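Local structure of putative platelet activating factor (Streptococcus pneumoniae, 2HSJ) at residues 35-40 with 58-63; 86-91 with 126-131; 23-28 with 77-82. The protein is of unknown function but, as a member of the GDSL-like lipase/acylhydrolase family of the SGNH clan, probably hydrolyses ester or related acyl bonds. All coordinates share one frame; numbering follows the deposited sequence.

Contact 1. Residues 35-40 with 58-63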
loop_
_atom_site.group_PDB
_atom_site.type_symbol
_atom_site.label_atom_id
_atom_site.label_comp_id
_atom_site.label_asym_id
_atom_site.label_seq_id
_atom_site.Cartn_x
_atom_site.Cartn_y
_atom_site.Cartn_z
ATOM N N PRO D 35 -3.120 7.334 -3.648
ATOM C CA PRO D 35 -2.717 8.477 -2.841
ATOM C C PRO D 35 -3.658 8.696 -1.669
ATOM O O PRO D 35 -4.859 8.780 -1.863
ATOM C CB PRO D 35 -2.788 9.670 -3.796
ATOM C CG PRO D 35 -3.375 9.165 -5.061
ATOM C CD PRO D 35 -3.512 7.694 -5.032
ATOM N N ASN D 36 -3.101 8.776 -0.473
ATOM C CA ASN D 36 -3.872 9.215 0.678
ATOM C C ASN D 36 -3.886 10.739 0.726
ATOM O O ASN D 36 -4.901 11.361 1.074
ATOM C CB ASN D 36 -3.302 8.600 1.957
ATOM C CG ASN D 36 -4.051 9.048 3.198
ATOM O OD1 ASN D 36 -3.596 9.957 3.909
ATOM N ND2 ASN D 36 -5.237 8.439 3.454
ATOM N N ILE D 37 -2.742 11.336 0.369
ATOM C CA ILE D 37 -2.591 12.779 0.305
ATOM C C ILE D 37 -2.010 13.076 -1.082
ATOM O O ILE D 37 -1.056 12.396 -1.523
ATOM C CB ILE D 37 -1.589 13.288 1.395
ATOM C CG1 ILE D 37 -1.931 12.702 2.776
ATOM C CG2 ILE D 37 -1.428 14.808 1.353
ATOM C CD1 ILE D 37 -3.111 13.239 3.452
ATOM N N LEU D 38 -2.599 14.051 -1.779
ATOM C CA LEU D 38 -1.975 14.608 -2.974
ATOM C C LEU D 38 -1.382 15.959 -2.617
ATOM O O LEU D 38 -2.107 16.817 -2.079
ATOM C CB LEU D 38 -3.017 14.797 -4.080
ATOM C CG LEU D 38 -3.502 13.510 -4.752
ATOM C CD1 LEU D 38 -4.814 13.730 -5.472
ATOM C CD2 LEU D 38 -2.499 12.965 -5.785
ATOM N N PHE D 39 -0.092 16.174 -2.893
ATOM C CA PHE D 39 0.515 17.503 -2.730
ATOM C C PHE D 39 0.529 18.141 -4.105
ATOM O O PHE D 39 1.112 17.591 -5.038
ATOM C CB PHE D 39 1.952 17.402 -2.192
ATOM C CG PHE D 39 2.071 17.631 -0.704
ATOM C CD1 PHE D 39 1.549 16.710 0.189
ATOM C CD2 PHE D 39 2.714 18.759 -0.207
ATOM C CE1 PHE D 39 1.663 16.899 1.567
ATOM C CE2 PHE D 39 2.812 18.963 1.174
ATOM C CZ PHE D 39 2.290 18.035 2.048
ATOM N N ILE D 40 -0.156 19.276 -4.224
ATOM C CA ILE D 40 -0.285 19.982 -5.504
ATOM C C ILE D 40 0.262 21.396 -5.344
ATOM O O ILE D 40 0.068 22.058 -4.320
ATOM C CB ILE D 40 -1.794 20.038 -5.952
ATOM C CG1 ILE D 40 -2.322 18.610 -6.127
ATOM C CG2 ILE D 40 -1.980 20.879 -7.212
ATOM C CD1 ILE D 40 -3.812 18.594 -6.413
ATOM N N LYS D 58 2.221 6.748 5.351
ATOM C CA LYS D 58 1.099 7.449 4.743
ATOM C C LYS D 58 1.562 7.768 3.328
ATOM O O LYS D 58 2.623 8.401 3.142
ATOM C CB LYS D 58 0.828 8.747 5.519
ATOM C CG LYS D 58 -0.296 9.588 4.977
ATOM C CD LYS D 58 -0.622 10.733 5.939
ATOM C CE LYS D 58 -1.508 10.310 7.091
ATOM N NZ LYS D 58 -2.949 10.429 6.740
ATOM N N THR D 59 0.772 7.375 2.329
ATOM C CA THR D 59 1.155 7.570 0.937
ATOM C C THR D 59 0.806 8.964 0.455
ATOM O O THR D 59 -0.376 9.306 0.260
ATOM C CB THR D 59 0.517 6.538 -0.005
ATOM O OG1 THR D 59 0.844 5.230 0.478
ATOM C CG2 THR D 59 1.053 6.677 -1.418
ATOM N N ILE D 60 1.859 9.754 0.240
ATOM C CA ILE D 60 1.741 11.136 -0.204
ATOM C C ILE D 60 2.360 11.164 -1.590
ATOM O O ILE D 60 3.485 10.737 -1.796
ATOM C CB ILE D 60 2.564 12.088 0.707
ATOM C CG1 ILE D 60 2.141 11.845 2.168
ATOM C CG2 ILE D 60 2.367 13.563 0.235
ATOM C CD1 ILE D 60 2.878 12.708 3.252
ATOM N N VAL D 61 1.573 11.654 -2.539
ATOM C CA VAL D 61 2.008 11.678 -3.935
ATOM C C VAL D 61 2.237 13.105 -4.414
ATOM O O VAL D 61 1.421 14.001 -4.166
ATOM C CB VAL D 61 0.981 10.916 -4.865
ATOM C CG1 VAL D 61 1.291 11.060 -6.345
ATOM C CG2 VAL D 61 0.942 9.434 -4.521
ATOM N N ASN D 62 3.342 13.296 -5.139
ATOM C CA ASN D 62 3.743 14.616 -5.600
ATOM C C ASN D 62 3.065 14.919 -6.923
ATOM O O ASN D 62 3.262 14.213 -7.926
ATOM C CB ASN D 62 5.252 14.629 -5.804
ATOM C CG ASN D 62 5.807 16.031 -5.788
ATOM O OD1 ASN D 62 5.279 16.915 -6.448
ATOM N ND2 ASN D 62 6.867 16.256 -4.997
ATOM N N ARG D 63 2.299 16.006 -6.934
ATOM C CA ARG D 63 1.785 16.528 -8.193
ATOM C C ARG D 63 2.130 18.026 -8.289
ATOM O O ARG D 63 1.325 18.833 -8.741
ATOM C CB ARG D 63 0.259 16.274 -8.315
ATOM C CG ARG D 63 -0.103 14.800 -8.664
ATOM C CD ARG D 63 0.343 14.485 -10.081
ATOM N NE ARG D 63 0.007 13.140 -10.566
ATOM C CZ ARG D 63 0.791 12.074 -10.356
ATOM N NH1 ARG D 63 1.920 12.181 -9.641
ATOM N NH2 ARG D 63 0.435 10.872 -10.855
#

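Contact 2. Residues 86-91 with 126-131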
loop_
_atom_site.group_PDB
_atom_site.type_symbol
_atom_site.label_atom_id
_atom_site.label_comp_id
_atom_site.label_asym_id
_atom_site.label_seq_id
_atom_site.Cartn_x
_atom_site.Cartn_y
_atom_site.Cartn_z
ATOM N N VAL D 86 -8.714 9.500 -1.769
ATOM C CA VAL D 86 -7.911 10.673 -1.429
ATOM C C VAL D 86 -8.510 11.348 -0.195
ATOM O O VAL D 86 -9.624 11.867 -0.236
ATOM C CB VAL D 86 -7.864 11.686 -2.587
ATOM C CG1 VAL D 86 -6.927 12.846 -2.196
ATOM C CG2 VAL D 86 -7.394 10.986 -3.876
ATOM N N ASP D 87 -7.780 11.310 0.906
ATOM C CA ASP D 87 -8.250 11.961 2.129
ATOM C C ASP D 87 -8.067 13.476 2.068
ATOM O O ASP D 87 -8.954 14.233 2.492
ATOM C CB ASP D 87 -7.496 11.393 3.346
ATOM C CG ASP D 87 -8.094 10.091 3.852
ATOM O OD1 ASP D 87 -9.063 9.568 3.221
ATOM O OD2 ASP D 87 -7.616 9.598 4.908
ATOM N N LYS D 88 -6.907 13.919 1.577
ATOM C CA LYS D 88 -6.560 15.323 1.632
ATOM C C LYS D 88 -5.745 15.694 0.426
ATOM O O LYS D 88 -4.962 14.886 -0.103
ATOM C CB LYS D 88 -5.720 15.652 2.887
ATOM C CG LYS D 88 -6.408 15.328 4.204
ATOM C CD LYS D 88 -5.487 15.640 5.353
ATOM C CE LYS D 88 -6.169 15.395 6.680
ATOM N NZ LYS D 88 -6.390 13.960 6.888
ATOM N N ILE D 89 -5.932 16.937 0.010
ATOM C CA ILE D 89 -5.084 17.599 -0.976
ATOM C C ILE D 89 -4.415 18.761 -0.278
ATOM O O ILE D 89 -5.092 19.588 0.318
ATOM C CB ILE D 89 -5.934 18.145 -2.147
ATOM C CG1 ILE D 89 -6.503 16.985 -2.965
ATOM C CG2 ILE D 89 -5.114 19.108 -3.041
ATOM C CD1 ILE D 89 -7.750 17.375 -3.808
ATOM N N PHE D 90 -3.086 18.798 -0.317
ATOM C CA PHE D 90 -2.336 19.957 0.184
ATOM C C PHE D 90 -2.023 20.817 -1.014
ATOM O O PHE D 90 -1.481 20.323 -2.004
ATOM C CB PHE D 90 -1.042 19.521 0.855
ATOM C CG PHE D 90 -1.219 19.069 2.269
ATOM C CD1 PHE D 90 -2.132 18.084 2.614
ATOM C CD2 PHE D 90 -0.476 19.677 3.275
ATOM C CE1 PHE D 90 -2.276 17.694 3.934
ATOM C CE2 PHE D 90 -0.621 19.301 4.595
ATOM C CZ PHE D 90 -1.522 18.309 4.931
ATOM N N LEU D 91 -2.351 22.099 -0.923
ATOM C CA LEU D 91 -2.170 23.014 -2.022
ATOM C C LEU D 91 -1.252 24.165 -1.591
ATOM O O LEU D 91 -1.570 24.928 -0.674
ATOM C CB LEU D 91 -3.537 23.543 -2.446
ATOM C CG LEU D 91 -3.530 24.507 -3.601
ATOM C CD1 LEU D 91 -2.816 23.911 -4.807
ATOM C CD2 LEU D 91 -4.998 24.871 -3.915
ATOM N N GLU D 126 -10.658 16.601 1.854
ATOM C CA GLU D 126 -10.335 17.892 2.464
ATOM C C GLU D 126 -9.251 18.597 1.676
ATOM O O GLU D 126 -8.385 17.933 1.097
ATOM C CB GLU D 126 -9.872 17.687 3.904
ATOM C CG GLU D 126 -11.038 17.244 4.797
ATOM C CD GLU D 126 -10.602 16.901 6.195
ATOM O OE1 GLU D 126 -9.397 16.814 6.443
ATOM O OE2 GLU D 126 -11.480 16.716 7.072
ATOM N N ILE D 127 -9.291 19.937 1.616
ATOM C CA ILE D 127 -8.210 20.701 1.015
ATOM C C ILE D 127 -7.514 21.449 2.122
ATOM O O ILE D 127 -8.166 22.123 2.925
ATOM C CB ILE D 127 -8.725 21.681 -0.083
ATOM C CG1 ILE D 127 -9.219 20.884 -1.299
ATOM C CG2 ILE D 127 -7.641 22.687 -0.507
ATOM C CD1 ILE D 127 -10.001 21.747 -2.326
ATOM N N LYS D 128 -6.199 21.301 2.199
ATOM C CA LYS D 128 -5.391 22.092 3.129
ATOM C C LYS D 128 -4.704 23.156 2.292
ATOM O O LYS D 128 -3.820 22.854 1.482
ATOM C CB LYS D 128 -4.385 21.178 3.844
ATOM C CG LYS D 128 -5.037 19.967 4.517
ATOM C CD LYS D 128 -6.025 20.444 5.601
ATOM C CE LYS D 128 -6.750 19.291 6.275
ATOM N NZ LYS D 128 -7.790 19.794 7.252
ATOM N N LEU D 129 -5.152 24.400 2.459
ATOM C CA LEU D 129 -4.631 25.496 1.638
ATOM C C LEU D 129 -3.511 26.186 2.428
ATOM O O LEU D 129 -3.765 26.885 3.430
ATOM C CB LEU D 129 -5.753 26.493 1.310
ATOM C CG LEU D 129 -5.409 27.763 0.515
ATOM C CD1 LEU D 129 -4.829 27.423 -0.893
ATOM C CD2 LEU D 129 -6.666 28.650 0.415
ATOM N N LEU D 130 -2.279 25.969 1.978
ATOM C CA LEU D 130 -1.145 26.465 2.736
ATOM C C LEU D 130 -0.988 27.958 2.539
ATOM O O LEU D 130 -1.183 28.481 1.441
ATOM C CB LEU D 130 0.156 25.758 2.310
ATOM C CG LEU D 130 0.425 24.461 3.074
ATOM C CD1 LEU D 130 -0.670 23.385 2.901
ATOM C CD2 LEU D 130 1.795 23.957 2.607
ATOM N N SER D 131 -0.548 28.639 3.588
ATOM C CA SER D 131 -0.057 29.992 3.402
ATOM C C SER D 131 1.083 29.983 2.379
ATOM O O SER D 131 1.951 29.109 2.429
ATOM C CB SER D 131 0.462 30.506 4.744
ATOM O OG SER D 131 1.516 29.689 5.195
HETATM O O HOH W 1 -9.152 13.874 5.977
HETATM O O HOH W 2 -1.391 27.699 -1.334
#

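Contact 3. Residues 23-28 with 77-82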
loop_
_atom_site.group_PDB
_atom_site.type_symbol
_atom_site.label_atom_id
_atom_site.label_comp_id
_atom_site.label_asym_id
_atom_site.label_seq_id
_atom_site.Cartn_x
_atom_site.Cartn_y
_atom_site.Cartn_z
ATOM N N LYS D 23 3.400 13.570 -18.233
ATOM C CA LYS D 23 3.885 12.523 -17.334
ATOM C C LYS D 23 2.820 12.222 -16.276
ATOM O O LYS D 23 2.443 11.058 -16.064
ATOM C CB LYS D 23 5.171 13.008 -16.671
ATOM C CG LYS D 23 5.864 11.968 -15.769
ATOM C CD LYS D 23 7.028 12.525 -14.998
ATOM C CE LYS D 23 7.875 11.406 -14.372
ATOM N NZ LYS D 23 8.966 11.968 -13.474
ATOM N N TYR D 24 2.313 13.265 -15.619
ATOM C CA TYR D 24 1.313 13.056 -14.590
ATOM C C TYR D 24 0.022 12.459 -15.144
ATOM O O TYR D 24 -0.572 11.584 -14.519
ATOM C CB TYR D 24 0.998 14.389 -13.957
ATOM C CG TYR D 24 2.062 14.923 -13.008
ATOM C CD1 TYR D 24 3.140 14.121 -12.568
ATOM C CD2 TYR D 24 1.982 16.228 -12.527
ATOM C CE1 TYR D 24 4.105 14.630 -11.655
ATOM C CE2 TYR D 24 2.926 16.736 -11.641
ATOM C CZ TYR D 24 3.970 15.944 -11.192
ATOM O OH TYR D 24 4.903 16.459 -10.298
ATOM N N ARG D 25 -0.408 12.902 -16.316
ATOM C CA ARG D 25 -1.653 12.369 -16.859
ATOM C C ARG D 25 -1.555 10.866 -17.079
ATOM O O ARG D 25 -2.514 10.125 -16.821
ATOM C CB ARG D 25 -2.082 13.118 -18.127
ATOM C CG ARG D 25 -2.656 14.466 -17.798
ATOM C CD ARG D 25 -3.090 15.195 -19.067
ATOM N NE ARG D 25 -3.695 16.472 -18.671
ATOM C CZ ARG D 25 -3.213 17.675 -18.961
ATOM N NH1 ARG D 25 -2.130 17.808 -19.726
ATOM N NH2 ARG D 25 -3.852 18.753 -18.514
ATOM N N HIS D 26 -0.395 10.401 -17.529
ATOM C CA HIS D 26 -0.242 8.970 -17.749
ATOM C C HIS D 26 -0.081 8.224 -16.413
ATOM O O HIS D 26 -0.679 7.168 -16.208
ATOM C CB HIS D 26 0.946 8.680 -18.660
ATOM C CG HIS D 26 0.958 7.280 -19.217
ATOM N ND1 HIS D 26 1.698 6.954 -20.330
ATOM C CD2 HIS D 26 0.294 6.142 -18.870
ATOM C CE1 HIS D 26 1.561 5.666 -20.605
ATOM N NE2 HIS D 26 0.710 5.147 -19.736
ATOM N N LEU D 27 0.696 8.790 -15.474
ATOM C CA LEU D 27 0.812 8.133 -14.181
ATOM C C LEU D 27 -0.515 8.036 -13.457
ATOM O O LEU D 27 -0.765 7.067 -12.706
ATOM C CB LEU D 27 1.802 8.880 -13.285
ATOM C CG LEU D 27 3.265 8.629 -13.571
ATOM C CD1 LEU D 27 4.074 9.585 -12.662
ATOM C CD2 LEU D 27 3.652 7.175 -13.326
ATOM N N ASN D 28 -1.385 9.036 -13.627
ATOM C CA ASN D 28 -2.692 9.001 -12.976
ATOM C C ASN D 28 -3.467 7.728 -13.337
ATOM O O ASN D 28 -4.310 7.262 -12.546
ATOM C CB ASN D 28 -3.517 10.206 -13.406
ATOM C CG ASN D 28 -3.014 11.502 -12.825
ATOM O OD1 ASN D 28 -2.154 11.519 -11.950
ATOM N ND2 ASN D 28 -3.578 12.604 -13.293
ATOM N N LEU D 77 -6.002 21.185 -14.158
ATOM C CA LEU D 77 -6.241 20.558 -12.867
ATOM C C LEU D 77 -6.313 19.030 -12.924
ATOM O O LEU D 77 -5.904 18.330 -11.977
ATOM C CB LEU D 77 -7.521 21.126 -12.263
ATOM C CG LEU D 77 -7.862 20.671 -10.846
ATOM C CD1 LEU D 77 -6.751 21.023 -9.853
ATOM C CD2 LEU D 77 -9.199 21.337 -10.411
ATOM N N ASP D 78 -6.811 18.514 -14.050
ATOM C CA ASP D 78 -6.948 17.070 -14.223
ATOM C C ASP D 78 -5.632 16.319 -14.111
ATOM O O ASP D 78 -5.617 15.130 -13.769
ATOM C CB ASP D 78 -7.545 16.763 -15.613
ATOM C CG ASP D 78 -6.622 17.152 -16.761
ATOM O OD1 ASP D 78 -6.319 18.342 -16.938
ATOM O OD2 ASP D 78 -6.234 16.249 -17.534
ATOM N N ALA D 79 -4.535 16.981 -14.454
ATOM C CA ALA D 79 -3.235 16.305 -14.372
ATOM C C ALA D 79 -2.834 16.013 -12.911
ATOM O O ALA D 79 -1.911 15.222 -12.658
ATOM C CB ALA D 79 -2.150 17.140 -15.078
ATOM N N HIS D 80 -3.516 16.672 -11.973
ATOM C CA HIS D 80 -3.027 16.696 -10.586
ATOM C C HIS D 80 -3.861 15.865 -9.665
ATOM O O HIS D 80 -3.556 15.796 -8.475
ATOM C CB HIS D 80 -2.953 18.137 -10.090
ATOM C CG HIS D 80 -2.054 18.975 -10.935
ATOM N ND1 HIS D 80 -0.719 19.168 -10.643
ATOM C CD2 HIS D 80 -2.285 19.627 -12.098
ATOM C CE1 HIS D 80 -0.172 19.925 -11.578
ATOM N NE2 HIS D 80 -1.089 20.188 -12.494
ATOM N N LEU D 81 -4.898 15.207 -10.208
ATOM C CA LEU D 81 -5.871 14.485 -9.366
ATOM C C LEU D 81 -6.081 13.054 -9.844
ATOM O O LEU D 81 -6.428 12.831 -11.022
ATOM C CB LEU D 81 -7.213 15.212 -9.377
ATOM C CG LEU D 81 -7.244 16.653 -8.832
ATOM C CD1 LEU D 81 -8.587 17.330 -9.141
ATOM C CD2 LEU D 81 -6.995 16.658 -7.341
ATOM N N TYR D 82 -5.880 12.093 -8.933
ATOM C CA TYR D 82 -6.307 10.715 -9.165
ATOM C C TYR D 82 -6.448 10.014 -7.832
ATOM O O TYR D 82 -6.011 10.551 -6.790
ATOM C CB TYR D 82 -5.350 9.954 -10.068
ATOM C CG TYR D 82 -4.090 9.423 -9.415
ATOM C CD1 TYR D 82 -3.974 8.077 -9.055
ATOM C CD2 TYR D 82 -2.987 10.263 -9.193
ATOM C CE1 TYR D 82 -2.812 7.555 -8.508
ATOM C CE2 TYR D 82 -1.815 9.756 -8.611
ATOM C CZ TYR D 82 -1.733 8.398 -8.251
ATOM O OH TYR D 82 -0.572 7.857 -7.714
#

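Contact 1. Residues 35-40 with 58-63
Ile-60 and Phe-39, diagonal neighbours on one face of two parallel strands, show how side chains can interlock across a sheet. The branch CG2 of Ile-60 comes up to the ring at Phe-39 CD1, 3.3 Å away, and reaches CE1 as well, meeting the ring obliquely; Phe-39 is modelled in two conformers, and this approach holds for one of them. CG1 of Ile-60 takes the place beside its own backbone N (chi1 -53°), which leaves CG2 anti to that N and sends it forward along the strand, up to the ring. Ile-37 points the same way as Ile-60 and lies alongside it, CB to CG1. On the reverse face Leu-38 CD2 packs against Val-61 CB, and Pro-35 CB touches Val-61 CG2 at 3.8 Å.

Beneath these side chains runs a regular parallel ladder: Val-61 N to Ile-37 O, Phe-39 N to Val-61 O, then Arg-63 N to Phe-39 O. At its start Thr-59 O accepts two backbone donors, Asn-36 N and Ile-37 N. Lys-58, folded at its last two torsions, brings NZ to Asn-36 OD1 at 2.9 Å; Asp-87 of the second subunit supplies the opposite charge.

Strand 60-64 is outermost in the chain's sheet and strand 37-41 lies between it and strand 88-92. Helix 50-54 covers the Phe-39 and Ile-60 face through Leu-50, while Leu-27 of helix 3-30 and Tyr-82 of the loop before strand 88-92 meet Arg-63 on the other.

Contact 2. Residues 86-91 with 126-131
Lys-128 lies across the ring of Phe-90, a clear case of a lysine whose methylenes serve as hydrophobic surface while its amine stays polar. Its CB sits over the ring centre, 3.9 Å from the centroid and 5° off the normal, in a CH-pi contact. CG follows over the same ring, nearest to Phe-90 CE1 at 3.6 Å. A turn at chi2 (-62°) then swings the chain off the ring, and CE meets both CD and CE of Lys-88. At the tip, NZ makes a long, weak salt bridge to Glu-126 OE1 (3.5 Å), but its stronger partner is Glu-171 on the adjoining strand 170-173.

Glu-126 and Lys-88 run side by side, with OE1 3.5 Å from Lys-88 CE. The lysine NZ remains beyond salt-bridge range and is joined to OE1 through a water, weakly held at the carboxylate; its salt-bridge partner is the C-terminal carboxylate of Tyr-214. Together these groups probably favour the charged forms of both lysines. Further along, Leu-130 CD1 touches Phe-90 CD2 at 3.7 Å.

On the reverse face Leu-91 CD2 meets Leu-129 CD1 at 4.0 Å, and Ile-89 adjoins Ile-127, beneath helix 104-121. Five backbone bonds knit the pair, from Glu-126 N to Asp-87 O through to Leu-130 N to Leu-91 O at 2.9 Å. Adjacent parallel strands linked through a helix on one face form the beta-alpha-beta crossover from which the alpha/beta fold of SGNH hydrolases is built.

Contact 3. Residues 23-28 with 77-82
Arg-25 and Asp-78 form a side-on, two-pronged salt bridge, an example of how a helix can be clasped to a neighbouring turn. NE meets OD2 at 2.8 Å, and NH2 meets OD1 at 3.0 Å in an almost straight bond (177°). Both oxygens are approached on their syn side, and the guanidinium and carboxylate planes lie 20° apart. Ala-79 CB rests over one face of the guanidinium and also packs on Arg-25 CG at 3.8 Å.

Next to it, Asn-28 sends ND2 to Ala-79 O (3.2 Å), arriving from above the carbonyl plane instead of along a lone pair. Tyr-24 CB touches the same oxygen, and its ring turns an edge toward the face of His-80, the centroids 6.0 Å apart. With Tyr-82 CG between backbone N and carbonyl carbon (chi1 79°), the ring is laid past Asn-28 with one face to its CA, a CH-pi contact.

A second shell holds these groups in place. Arg-63 donates to Asn-28 OD1 and lies against the Tyr-24 ring, and its carbonyl receives His-80 ND1, while His-80 NE2 is paired with Tyr-68 OH. Asn-76 takes a further bond from Arg-25 NH2, and the carbonyl of Gly-64 is hydrogen-bonded to Tyr-24 OH.

Chemically, the straight salt bridge at the more exposed side is the directional element; the Asn-28 bond, off the lone pair, is probably less so, and aromatic edge and CH contacts fill in around them.

Contacts 1 and 2 are neighbouring pieces of one parallel sheet, their centres about 10 Å apart. Strands 37-41 and 88-92 are adjacent, so backbone bonds such as Ile-40 N to Phe-90 O and the stacked rings of Phe-39 and Phe-90 run the two together. Contact 3 joins helix 3-30 to the loop before strand 88-92. It lies about 12 Å from contact 1 and 17 Å from contact 2, centre to centre. Along the chain its segments bracket contact 1, and both precede contact 2. Arg-63 binds contact 1 to contact 3, while Leu-81 against Ile-89 reaches contact 2. The long N-terminal helix is thereby coupled to the sheet, beside surfaces used in the assembly of four chains.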